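Local coordinates for flagellar hook-associated protein 2 (Helicobacter pylori, PDB 6IWY) that caps the tip of the growing flagellar filament, helping flagellin monomers polymerise there and preventing them from leaking out unassembled, at residues 100-105 against 111-116; 224-229 against 351-356. All blocks are in the same frame, centred on the assembly; numbering follows the deposited sequence.

Contact 1. Residues 100-105 against 111-116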
# COMPACT_ATOMS: atom_id res chain seq x y z
N ILE A 100 8.65 -7.86 -12.41
CA ILE A 100 8.88 -8.84 -13.45
C ILE A 100 7.82 -8.66 -14.52
O ILE A 100 6.65 -8.38 -14.19
CB ILE A 100 8.68 -10.27 -12.85
CG1 ILE A 100 9.84 -10.64 -11.92
CG2 ILE A 100 8.52 -11.31 -13.93
CD1 ILE A 100 9.58 -11.89 -11.10
N VAL A 101 8.19 -8.87 -15.78
CA VAL A 101 7.31 -8.75 -16.94
C VAL A 101 7.00 -10.14 -17.50
O VAL A 101 7.91 -10.92 -17.80
CB VAL A 101 7.99 -7.95 -18.09
CG1 VAL A 101 6.93 -7.47 -19.09
CG2 VAL A 101 8.83 -6.79 -17.55
N MET A 102 5.72 -10.43 -17.67
CA MET A 102 5.26 -11.76 -18.03
C MET A 102 4.35 -11.57 -19.23
O MET A 102 3.54 -10.65 -19.24
CB MET A 102 4.49 -12.39 -16.87
CG MET A 102 4.09 -13.87 -16.98
SD MET A 102 2.78 -14.31 -15.76
CE MET A 102 3.37 -15.91 -15.27
N LYS A 103 4.54 -12.41 -20.25
CA LYS A 103 3.58 -12.49 -21.33
C LYS A 103 2.25 -13.08 -20.82
O LYS A 103 2.23 -14.06 -20.08
CB LYS A 103 4.11 -13.38 -22.45
CG LYS A 103 4.92 -12.66 -23.53
CD LYS A 103 5.14 -13.58 -24.71
CE LYS A 103 6.00 -12.94 -25.76
NZ LYS A 103 6.50 -13.96 -26.73
N THR A 104 1.14 -12.47 -21.21
CA THR A 104 -0.16 -13.07 -20.99
C THR A 104 -0.98 -13.03 -22.27
O THR A 104 -0.46 -13.26 -23.36
CB THR A 104 -0.90 -12.38 -19.86
OG1 THR A 104 -0.77 -10.97 -20.04
CG2 THR A 104 -0.33 -12.79 -18.55
N GLY A 105 -2.26 -12.75 -22.15
CA GLY A 105 -3.17 -12.97 -23.23
C GLY A 105 -3.58 -11.69 -23.90
O GLY A 105 -3.62 -10.64 -23.29
N GLN A 111 2.52 -7.58 -19.30
CA GLN A 111 1.85 -7.14 -18.09
C GLN A 111 2.85 -7.12 -16.97
O GLN A 111 3.63 -8.05 -16.84
CB GLN A 111 0.76 -8.13 -17.74
CG GLN A 111 0.29 -8.07 -16.32
CD GLN A 111 -0.57 -6.88 -16.04
OE1 GLN A 111 -1.69 -6.79 -16.55
NE2 GLN A 111 -0.09 -5.99 -15.17
N LEU A 112 2.83 -6.07 -16.16
CA LEU A 112 3.82 -5.92 -15.12
C LEU A 112 3.37 -6.78 -13.96
O LEU A 112 2.21 -6.73 -13.56
CB LEU A 112 3.96 -4.45 -14.73
CG LEU A 112 4.97 -4.04 -13.64
CD1 LEU A 112 6.37 -4.37 -14.05
CD2 LEU A 112 4.83 -2.55 -13.32
N MET A 113 4.28 -7.61 -13.46
CA MET A 113 3.99 -8.41 -12.27
C MET A 113 4.87 -7.89 -11.17
O MET A 113 5.95 -7.41 -11.44
CB MET A 113 4.31 -9.89 -12.49
CG MET A 113 3.67 -10.49 -13.71
SD MET A 113 1.89 -10.58 -13.55
CE MET A 113 1.65 -11.78 -12.25
N VAL A 114 4.37 -7.97 -9.94
CA VAL A 114 5.08 -7.57 -8.73
C VAL A 114 4.95 -8.76 -7.82
O VAL A 114 3.86 -9.02 -7.30
CB VAL A 114 4.41 -6.36 -8.07
CG1 VAL A 114 5.16 -5.96 -6.82
CG2 VAL A 114 4.33 -5.22 -9.06
N ASN A 115 6.03 -9.51 -7.67
CA ASN A 115 6.03 -10.75 -6.92
C ASN A 115 7.05 -10.70 -5.79
O ASN A 115 8.17 -10.21 -6.02
CB ASN A 115 6.39 -11.92 -7.85
CG ASN A 115 5.42 -12.06 -9.04
OD1 ASN A 115 4.39 -11.37 -9.11
ND2 ASN A 115 5.76 -12.94 -9.97
N THR A 116 6.72 -11.26 -4.62
CA THR A 116 7.69 -11.32 -3.52
C THR A 116 8.79 -12.36 -3.67
O THR A 116 8.62 -13.39 -4.28
CB THR A 116 7.03 -11.55 -2.16
OG1 THR A 116 6.34 -12.80 -2.13
CG2 THR A 116 6.06 -10.41 -1.83

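Contact 2. Residues 224-229 against 351-356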
# COMPACT_ATOMS: atom_id res chain seq x y z
N ASP A 224 -6.47 0.47 1.52
CA ASP A 224 -7.13 1.17 0.42
C ASP A 224 -6.15 1.27 -0.76
O ASP A 224 -5.16 1.99 -0.68
CB ASP A 224 -7.54 2.56 0.87
CG ASP A 224 -8.28 3.34 -0.24
OD1 ASP A 224 -8.73 2.74 -1.26
OD2 ASP A 224 -8.43 4.58 -0.07
N ARG A 225 -6.43 0.55 -1.83
CA ARG A 225 -5.55 0.54 -2.96
C ARG A 225 -5.53 1.86 -3.67
O ARG A 225 -4.55 2.15 -4.36
CB ARG A 225 -5.95 -0.50 -3.98
CG ARG A 225 -5.96 -1.93 -3.55
CD ARG A 225 -6.58 -2.84 -4.70
NE ARG A 225 -6.98 -4.14 -4.12
CZ ARG A 225 -6.19 -5.22 -4.03
NH1 ARG A 225 -4.95 -5.22 -4.53
NH2 ARG A 225 -6.67 -6.32 -3.44
N ARG A 226 -6.57 2.68 -3.55
CA ARG A 226 -6.51 4.01 -4.19
C ARG A 226 -5.58 4.97 -3.45
O ARG A 226 -5.22 6.02 -3.98
CB ARG A 226 -7.86 4.69 -4.39
CG ARG A 226 -9.05 3.82 -4.74
CD ARG A 226 -9.86 3.68 -3.46
NE ARG A 226 -11.01 4.55 -3.49
CZ ARG A 226 -11.56 5.15 -2.44
NH1 ARG A 226 -11.05 5.04 -1.22
NH2 ARG A 226 -12.62 5.91 -2.66
N GLY A 227 -5.18 4.62 -2.23
CA GLY A 227 -4.23 5.41 -1.48
C GLY A 227 -4.80 6.51 -0.62
O GLY A 227 -4.05 7.23 -0.02
N GLY A 228 -6.11 6.63 -0.49
CA GLY A 228 -6.68 7.73 0.29
C GLY A 228 -6.36 7.64 1.78
O GLY A 228 -6.08 6.58 2.30
N ASN A 229 -6.44 8.78 2.46
CA ASN A 229 -6.36 8.84 3.90
C ASN A 229 -7.24 7.79 4.55
O ASN A 229 -8.34 7.53 4.09
CB ASN A 229 -6.80 10.21 4.36
CG ASN A 229 -5.82 11.29 3.99
OD1 ASN A 229 -4.77 11.04 3.40
ND2 ASN A 229 -6.14 12.52 4.33
N ALA A 351 -3.33 10.58 -7.14
CA ALA A 351 -3.82 11.17 -8.37
C ALA A 351 -3.66 10.26 -9.62
O ALA A 351 -4.46 10.39 -10.55
CB ALA A 351 -3.18 12.51 -8.59
N SER A 352 -2.69 9.32 -9.61
CA SER A 352 -2.32 8.50 -10.77
C SER A 352 -2.60 7.02 -10.61
O SER A 352 -2.48 6.23 -11.57
CB SER A 352 -0.83 8.63 -11.02
OG SER A 352 -0.13 8.05 -9.94
N GLN A 353 -2.99 6.61 -9.42
CA GLN A 353 -3.40 5.22 -9.23
C GLN A 353 -4.38 4.68 -10.27
O GLN A 353 -4.23 3.56 -10.68
CB GLN A 353 -4.04 5.04 -7.86
CG GLN A 353 -4.25 3.57 -7.48
CD GLN A 353 -5.67 3.07 -7.69
OE1 GLN A 353 -6.64 3.86 -7.68
NE2 GLN A 353 -5.81 1.75 -7.82
N ASN A 354 -5.38 5.46 -10.64
CA ASN A 354 -6.51 4.94 -11.45
C ASN A 354 -6.12 4.58 -12.90
O ASN A 354 -6.72 3.72 -13.51
CB ASN A 354 -7.68 5.94 -11.47
CG ASN A 354 -9.03 5.24 -11.64
OD1 ASN A 354 -9.37 4.37 -10.83
ND2 ASN A 354 -9.79 5.60 -12.69
N THR A 355 -5.09 5.24 -13.41
CA THR A 355 -4.66 5.09 -14.79
C THR A 355 -3.41 4.21 -14.83
O THR A 355 -3.37 3.22 -15.53
CB THR A 355 -4.33 6.48 -15.36
OG1 THR A 355 -4.56 7.47 -14.35
CG2 THR A 355 -5.19 6.79 -16.54
N LEU A 356 -2.41 4.56 -14.03
CA LEU A 356 -1.14 3.85 -14.05
C LEU A 356 -1.08 2.57 -13.25
O LEU A 356 -0.32 1.69 -13.63
CB LEU A 356 -0.01 4.76 -13.57
CG LEU A 356 0.23 6.02 -14.41
CD1 LEU A 356 1.43 6.82 -13.87
CD2 LEU A 356 0.40 5.66 -15.89

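Contact 1. Residues 100-105 against 111-116
Met113 N donates to Ile100 O at 2.6 Å, and Ile100 N returns the bond to Met113 O at 2.9 Å. This reciprocal pair is one of two such pairs in this part of an antiparallel beta hairpin, whose pairing goes on from Asn115 to Met98. The second pair lies nearer the turn and is longer: Met102 N reaches Gln111 O at 3.3 Å, and Gln111 N reaches Met102 O at 3.2 Å. Between them sits the non-hydrogen-bonded pair Val101 and Leu112.

Alternation sends Ile100, Met102, Gln111 and Met113 to one face of the sheet. There the two methionines lie diagonally across the strands, with Met102 CB 3.8 Å from Met113 CG. Met113 has CG beside its own backbone N (chi1 -53°) and bends again at the next two torsions; the twice-bent chain brings CG against Met102 CB and leaves the two thioethers side by side. Ile100 and Met113 are neighbours too, CB to CB at 4.4 Å.

Gln111 bends at chi2 (75°), which turns its amide forward along its own strand, toward Leu112; NE2 donates to Leu112 O at 2.9 Å, close to the amide plane, and also to Gly46 O of the adjoining strand. Two carbonyls thus fix the rotation of this buried amide. Near the turn, Thr104 OG1 passes 4.0 Å from Gln111 CB, but its hydrogen bond is to Pro109 O.

Val101 and Leu112 point to the other face, where helix 82-92 covers them: Val101 meets Ala86, and Leu112 packs on Leu82, Val85 and Ala86. Strand 97-103 is the outermost strand of its four-stranded sheet within the chain, while strand 110-116 runs between it and strand 42-49, whose Ile42 and Glu44 touch Met113.

Contact 2. Residues 224-229 against 351-356
A type I beta turn from Asp224 to Gly227, in the loop between strands 219-224 and 230-233, meets the side of helix 349-356 through one side chain, Gln353.

Across the contact the touching is by van der Waals contact, and no hydrogen bond links the two segments. Gln353 has CG opposite its backbone N (chi1 -169°), which carries the chain out from the helix to the backbone of the turn. Its CG lies 3.4 Å from Arg225 O, and OE1 comes to 3.5 Å from Arg226 CA, so the buried amide end rests against the backbone of these two residues. The guanidinium plane of Arg226 stands 73° from that amide, and the arginine end leads away from the helix; only its first carbons meet OE1.

Polar bonds close the turn and tie it to its surroundings. Gly227 N donates to Asp224 O at 3.1 Å. Arg225 O accepts from Tyr349 OH, a direct polar tie to the same helix, while the Arg225 guanidinium reaches Gly207 O and Ser359 OG.

The salt bridge is internal to 224-229. Arg226 NH1, which also donates to the backbone Lys158 O outside the segment, meets Asp224 OD2 at 2.9 Å, approaching that oxygen on its syn side but 34° out of the carboxylate plane.

How the contacts relate
Both contacts are partly buried, but contact 2 lies nearer the middle of this chain, a piece of FliD, about 10 Å from its centre against about 18 Å for contact 1. Their centres are about 20 Å apart and they do not touch. Contact 1 is local, joining neighbouring strands by regular backbone bonds with mostly apolar side chains on both faces. Contact 2 brings together segments 122 residues apart and covers much less surface, through one glutamine on a turn whose polar bonds lie within itself or run to residues outside the two segments, Tyr349 of the same helix among them. Helix 349-356 precedes strand 359-361, the other outermost strand of the sheet holding contact 1.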